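Local coordinates for hypothetical protein (Pseudomonas syringae pv. tomato, PDB 2OT9) that is of unknown function but belongs to the YaeQ family of the PD-(D/E)XK nuclease-like clan and binds meso-tartaric acid in this crystal, at residues 25-30 against 45-50; 138-143 against 166-171. One frame throughout, in Å; residues are numbered along the deposited sequence.

Interaction 1. Residues 25-30 against 45-50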
loop_
_atom_site.group_PDB
_atom_site.type_symbol
_atom_site.label_atom_id
_atom_site.label_comp_id
_atom_site.label_asym_id
_atom_site.label_seq_id
_atom_site.Cartn_x
_atom_site.Cartn_y
_atom_site.Cartn_z
ATOM N N VAL A 25 -5.418 -14.032 -7.165
ATOM C CA VAL A 25 -5.155 -12.962 -8.111
ATOM C C VAL A 25 -3.679 -13.010 -8.545
ATOM O O VAL A 25 -2.804 -13.420 -7.782
ATOM C CB VAL A 25 -5.450 -11.567 -7.460
ATOM C CG1 VAL A 25 -5.157 -10.433 -8.430
ATOM C CG2 VAL A 25 -6.893 -11.485 -7.030
ATOM N N LYS A 26 -3.434 -12.602 -9.784
ATOM C CA LYS A 26 -2.093 -12.412 -10.308
ATOM C C LYS A 26 -1.968 -10.973 -10.786
ATOM O O LYS A 26 -2.892 -10.429 -11.394
ATOM C CB LYS A 26 -1.823 -13.372 -11.460
ATOM C CG LYS A 26 -1.743 -14.823 -11.024
ATOM C CD LYS A 26 -1.094 -15.672 -12.079
ATOM C CE LYS A 26 -1.151 -17.139 -11.711
ATOM N NZ LYS A 26 -0.613 -17.970 -12.823
ATOM N N GLN A 27 -0.843 -10.344 -10.471
ATOM C CA GLN A 27 -0.545 -9.001 -10.950
ATOM C C GLN A 27 0.884 -8.946 -11.431
ATOM O O GLN A 27 1.766 -9.560 -10.829
ATOM C CB GLN A 27 -0.705 -7.976 -9.822
ATOM C CG GLN A 27 -2.135 -7.576 -9.524
ATOM C CD GLN A 27 -2.750 -6.748 -10.632
ATOM O OE1 GLN A 27 -3.931 -6.903 -10.949
ATOM N NE2 GLN A 27 -1.951 -5.876 -11.243
ATOM N N THR A 28 1.109 -8.216 -12.521
ATOM C CA THR A 28 2.453 -7.884 -12.956
ATOM C C THR A 28 2.795 -6.501 -12.398
ATOM O O THR A 28 1.970 -5.582 -12.436
ATOM C CB THR A 28 2.560 -7.938 -14.499
ATOM O OG1 THR A 28 2.431 -9.302 -14.928
ATOM C CG2 THR A 28 3.906 -7.397 -14.976
ATOM N N ILE A 29 3.989 -6.366 -11.837
ATOM C CA ILE A 29 4.415 -5.097 -11.246
ATOM C C ILE A 29 5.780 -4.676 -11.781
ATOM O O ILE A 29 6.714 -5.475 -11.837
ATOM C CB ILE A 29 4.485 -5.166 -9.709
ATOM C CG1 ILE A 29 3.174 -5.694 -9.137
ATOM C CG2 ILE A 29 4.775 -3.781 -9.120
ATOM C CD1 ILE A 29 3.395 -6.852 -8.251
ATOM N N ALA A 30 5.861 -3.420 -12.202
ATOM C CA ALA A 30 7.110 -2.820 -12.621
ATOM C C ALA A 30 7.753 -2.151 -11.408
ATOM O O ALA A 30 7.125 -1.337 -10.720
ATOM C CB ALA A 30 6.862 -1.814 -13.718
ATOM N N LEU A 45 1.293 -5.047 0.169
ATOM C CA LEU A 45 0.417 -5.113 1.348
ATOM C C LEU A 45 -0.826 -4.252 1.121
ATOM O O LEU A 45 -1.927 -4.669 1.444
ATOM C CB LEU A 45 1.153 -4.608 2.597
ATOM C CG LEU A 45 2.193 -5.549 3.209
ATOM C CD1 LEU A 45 2.991 -4.807 4.297
ATOM C CD2 LEU A 45 1.517 -6.803 3.762
ATOM N N ALA A 46 -0.640 -3.042 0.581
ATOM C CA ALA A 46 -1.779 -2.143 0.295
ATOM C C ALA A 46 -2.760 -2.787 -0.693
ATOM O O ALA A 46 -3.975 -2.674 -0.550
ATOM C CB ALA A 46 -1.271 -0.788 -0.279
ATOM N N TYR A 47 -2.214 -3.420 -1.723
ATOM C CA TYR A 47 -3.023 -4.129 -2.713
ATOM C C TYR A 47 -3.933 -5.173 -2.056
ATOM O O TYR A 47 -5.129 -5.234 -2.368
ATOM C CB TYR A 47 -2.127 -4.794 -3.781
ATOM C CG TYR A 47 -2.927 -5.388 -4.923
ATOM C CD1 TYR A 47 -3.449 -4.577 -5.928
ATOM C CD2 TYR A 47 -3.186 -6.757 -4.973
ATOM C CE1 TYR A 47 -4.206 -5.107 -6.955
ATOM C CE2 TYR A 47 -3.938 -7.306 -5.997
ATOM C CZ TYR A 47 -4.445 -6.476 -6.986
ATOM O OH TYR A 47 -5.193 -7.006 -8.001
ATOM N N ALA A 48 -3.359 -6.014 -1.176
ATOM C CA ALA A 48 -4.129 -7.042 -0.472
ATOM C C ALA A 48 -5.143 -6.394 0.485
ATOM O O ALA A 48 -6.315 -6.804 0.551
ATOM C CB ALA A 48 -3.195 -7.989 0.292
ATOM N N PHE A 49 -4.701 -5.350 1.182
ATOM C CA PHE A 49 -5.473 -4.733 2.254
ATOM C C PHE A 49 -6.683 -3.946 1.739
ATOM O O PHE A 49 -7.702 -3.843 2.425
ATOM C CB PHE A 49 -4.556 -3.831 3.081
ATOM C CG PHE A 49 -5.138 -3.409 4.395
ATOM C CD1 PHE A 49 -5.474 -4.359 5.366
ATOM C CD2 PHE A 49 -5.320 -2.061 4.676
ATOM C CE1 PHE A 49 -6.008 -3.964 6.617
ATOM C CE2 PHE A 49 -5.851 -1.654 5.924
ATOM C CZ PHE A 49 -6.193 -2.605 6.881
ATOM N N TRP A 50 -6.571 -3.406 0.532
ATOM C CA TRP A 50 -7.688 -2.695 -0.083
ATOM C C TRP A 50 -8.133 -3.290 -1.403
ATOM O O TRP A 50 -8.681 -2.579 -2.245
ATOM C CB TRP A 50 -7.343 -1.212 -0.250
ATOM C CG TRP A 50 -7.363 -0.457 1.042
ATOM C CD1 TRP A 50 -8.465 -0.143 1.796
ATOM C CD2 TRP A 50 -6.238 0.108 1.714
ATOM N NE1 TRP A 50 -8.085 0.556 2.903
ATOM C CE2 TRP A 50 -6.726 0.749 2.870
ATOM C CE3 TRP A 50 -4.856 0.135 1.449
ATOM C CZ2 TRP A 50 -5.879 1.428 3.773
ATOM C CZ3 TRP A 50 -4.009 0.809 2.339
ATOM C CH2 TRP A 50 -4.524 1.448 3.486
#
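Residues 25-30 and 45-50 meet in a small helix-on-sheet contact, in which Tyr47 reaches from helix 37-49 to strand 21-31 at one edge of the sheet and its phenol end lodges against Val25 and Gln27. The ring leaves the helix with CG anti to the backbone N (chi1 -173°), a torsion that directs the long side chain at the strand and lets it span the 9.9 Å between Tyr47 CA and Gln27 CA. Val25 comes in at the ring edge, near the ring plane, its CG1 4.1 Å from Tyr47 CE2 and 3.5 Å from the hydroxyl oxygen OH of Tyr47. The Gln27 side chain crosses that of Tyr47 at about a right angle, with its CG 3.6 Å from Tyr47 CZ. A bend at chi2 (-70°) turns the amide off past the hydroxyl end of the ring, its plane 48° from that of the ring, and leaves Gln27 OE1 3.2 Å from Tyr47 OH. Apolar edge contact and polar proximity thus converge on one phenol end. Around it, Phe10 and Leu12 of strand 6-16 touch Tyr47, and the Phe57 ring also meets that of Tyr47; farther along strand 21-31, Ile29 packs on Met40, Arg43 and Leu44 of helix 37-49.

Interaction 2. Residues 138-143 against 166-171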
loop_
_atom_site.group_PDB
_atom_site.type_symbol
_atom_site.label_atom_id
_atom_site.label_comp_id
_atom_site.label_asym_id
_atom_site.label_seq_id
_atom_site.Cartn_x
_atom_site.Cartn_y
_atom_site.Cartn_z
ATOM N N GLU A 138 10.908 -5.645 6.936
ATOM C CA GLU A 138 12.231 -6.102 6.482
ATOM C C GLU A 138 12.270 -7.599 6.186
ATOM O O GLU A 138 12.864 -8.023 5.182
ATOM C CB GLU A 138 13.333 -5.686 7.456
ATOM C CG GLU A 138 13.745 -4.222 7.209
ATOM C CD GLU A 138 14.892 -3.767 8.098
ATOM O OE1 GLU A 138 15.604 -4.631 8.657
ATOM O OE2 GLU A 138 15.078 -2.537 8.227
ATOM N N VAL A 139 11.613 -8.378 7.045
ATOM C CA VAL A 139 11.449 -9.823 6.853
ATOM C C VAL A 139 10.715 -10.152 5.548
ATOM O O VAL A 139 11.153 -11.021 4.785
ATOM C CB VAL A 139 10.663 -10.436 8.026
ATOM C CG1 VAL A 139 10.153 -11.834 7.668
ATOM C CG2 VAL A 139 11.496 -10.470 9.291
ATOM N N LEU A 140 9.586 -9.480 5.312
ATOM C CA LEU A 140 8.802 -9.689 4.091
ATOM C C LEU A 140 9.536 -9.308 2.811
ATOM O O LEU A 140 9.448 -10.025 1.813
ATOM C CB LEU A 140 7.434 -8.983 4.158
ATOM C CG LEU A 140 6.395 -9.674 5.046
ATOM C CD1 LEU A 140 5.226 -8.729 5.331
ATOM C CD2 LEU A 140 5.881 -10.976 4.404
ATOM N N ALA A 141 10.282 -8.205 2.863
ATOM C CA ALA A 141 10.851 -7.572 1.673
ATOM C C ALA A 141 12.215 -8.129 1.229
ATOM O O ALA A 141 12.529 -8.150 0.038
ATOM C CB ALA A 141 10.958 -6.040 1.923
ATOM N N LYS A 142 13.011 -8.565 2.208
ATOM C CA LYS A 142 14.403 -8.957 2.040
ATOM C C LYS A 142 14.568 -9.956 0.909
ATOM O O LYS A 142 13.883 -10.978 0.904
ATOM C CB LYS A 142 14.873 -9.611 3.348
ATOM C CG LYS A 142 16.342 -9.942 3.417
ATOM C CD LYS A 142 16.739 -10.146 4.875
ATOM C CE LYS A 142 15.934 -11.266 5.558
ATOM N NZ LYS A 142 15.362 -10.928 6.900
ATOM N N ASP A 143 15.434 -9.644 -0.053
ATOM C CA ASP A 143 15.778 -10.571 -1.154
ATOM C C ASP A 143 14.563 -11.101 -1.918
ATOM O O ASP A 143 14.486 -12.287 -2.281
ATOM C CB ASP A 143 16.593 -11.730 -0.610
ATOM C CG ASP A 143 17.935 -11.283 -0.068
ATOM O OD1 ASP A 143 18.489 -10.274 -0.575
ATOM O OD2 ASP A 143 18.442 -11.943 0.864
ATOM N N GLY A 166 7.701 -18.383 6.063
ATOM C CA GLY A 166 6.739 -18.656 7.129
ATOM C C GLY A 166 5.608 -17.661 7.138
ATOM O O GLY A 166 5.400 -16.943 6.156
ATOM N N GLN A 167 4.884 -17.630 8.257
ATOM C CA GLN A 167 3.745 -16.747 8.455
ATOM C C GLN A 167 4.143 -15.541 9.290
ATOM O O GLN A 167 4.598 -15.684 10.420
ATOM C CB GLN A 167 2.570 -17.474 9.130
ATOM C CG GLN A 167 1.317 -16.603 9.127
ATOM C CD GLN A 167 0.063 -17.329 9.562
ATOM O OE1 GLN A 167 -0.751 -17.725 8.725
ATOM N NE2 GLN A 167 -0.116 -17.482 10.871
ATOM N N HIS A 168 3.929 -14.353 8.742
ATOM C CA HIS A 168 4.381 -13.120 9.378
ATOM C C HIS A 168 3.181 -12.249 9.694
ATOM O O HIS A 168 2.333 -12.016 8.825
ATOM C CB HIS A 168 5.332 -12.379 8.429
ATOM C CG HIS A 168 6.411 -13.254 7.859
ATOM N ND1 HIS A 168 6.402 -13.697 6.556
ATOM C CD2 HIS A 168 7.505 -13.803 8.433
ATOM C CE1 HIS A 168 7.461 -14.459 6.340
ATOM N NE2 HIS A 168 8.148 -14.539 7.463
ATOM N N GLU A 169 3.121 -11.762 10.927
ATOM C CA GLU A 169 1.990 -10.971 11.392
ATOM C C GLU A 169 2.268 -9.483 11.193
ATOM O O GLU A 169 3.221 -8.940 11.749
ATOM C CB GLU A 169 1.672 -11.274 12.873
ATOM C CG GLU A 169 0.613 -10.337 13.469
ATOM C CD GLU A 169 -0.002 -10.825 14.789
ATOM O OE1 GLU A 169 0.353 -11.918 15.279
ATOM O OE2 GLU A 169 -0.855 -10.095 15.336
ATOM N N VAL A 170 1.433 -8.840 10.386
ATOM C CA VAL A 170 1.550 -7.411 10.118
ATOM C C VAL A 170 0.464 -6.671 10.878
ATOM O O VAL A 170 -0.710 -6.753 10.532
ATOM C CB VAL A 170 1.438 -7.107 8.601
ATOM C CG1 VAL A 170 1.540 -5.600 8.346
ATOM C CG2 VAL A 170 2.509 -7.888 7.824
ATOM N N GLN A 171 0.872 -5.946 11.911
ATOM C CA GLN A 171 -0.055 -5.169 12.713
ATOM C C GLN A 171 0.107 -3.684 12.392
ATOM O O GLN A 171 1.114 -3.069 12.740
ATOM C CB GLN A 171 0.162 -5.450 14.208
ATOM C CG GLN A 171 -0.919 -4.842 15.092
ATOM C CD GLN A 171 -2.320 -5.287 14.679
ATOM O OE1 GLN A 171 -2.632 -6.473 14.693
ATOM N NE2 GLN A 171 -3.165 -4.328 14.301
#
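The imidazole of His168 lies between Val139 on one face and the backbone of its own strand on the other. Val139 CG1 stands over the first face as a CH-pi contact, 3.7 Å from the centroid of the His168 ring and 29° off the ring normal, displaced toward the rim instead of centred. On the opposite face the carbonyl carbon C of Gly166 sits 3.8 Å above the plane of the His168 ring, also toward the rim, so the ring is folded back over the chain two residues before it. Leu140 also reaches the imidazole with its CD2, the two side chains sliding past each other in opposite directions.

Two consecutive helix residues reach the strand. Val139 CG1 is anti to the backbone N (chi1 164°), which extends that methyl from the helix onto the ring. Leu140 sets off less directly toward the strand, yet both of its methyl branches arrive there. While CD2 goes to His168, CD1 meets Val170 two residues farther on, 3.8 Å from CG2 of Val170. His168 and Val170 also touch Val136, one turn earlier in the helix.

This is the last turn of helix 134-141 laid on strand 166-174. Val161 of strand 158-163 touches Leu140 as well, and Thr41 of helix 37-49 lies against the same leucine. Near the helix end, Val139 O accepts a hydrogen bond from Arg165 NH1, just before the strand.

No hydrogen bond joins the two segments themselves; one methyl-to-methyl contact and methyl contacts with the imidazole join them, so the direct attraction is probably mostly dispersion, with a CH-pi share and a polar ring serving as an aromatic surface.

How the interactions relate
Followed from the N terminus, the two contacts come in series and neither nest nor cross. Interaction 1 closes first, its 14 intervening residues carrying the chain from strand 21-31 through most of helix 37-49. Interaction 2 opens much later and spans 22 residues, largely strands 147-155 and 158-163, before strand 166-174 returns to helix 134-141. Both reach one mixed sheet, in which 21-31, 6-16, 147-155, 158-163 and 166-174 lie in that order. The centres are about 16 Å apart and the contacts do not touch, but helix 37-49 links them: it supplies Tyr47 to interaction 1, while its N-terminal half lies against helix 134-141 through Glu38, which touches Glu138 and Ala141.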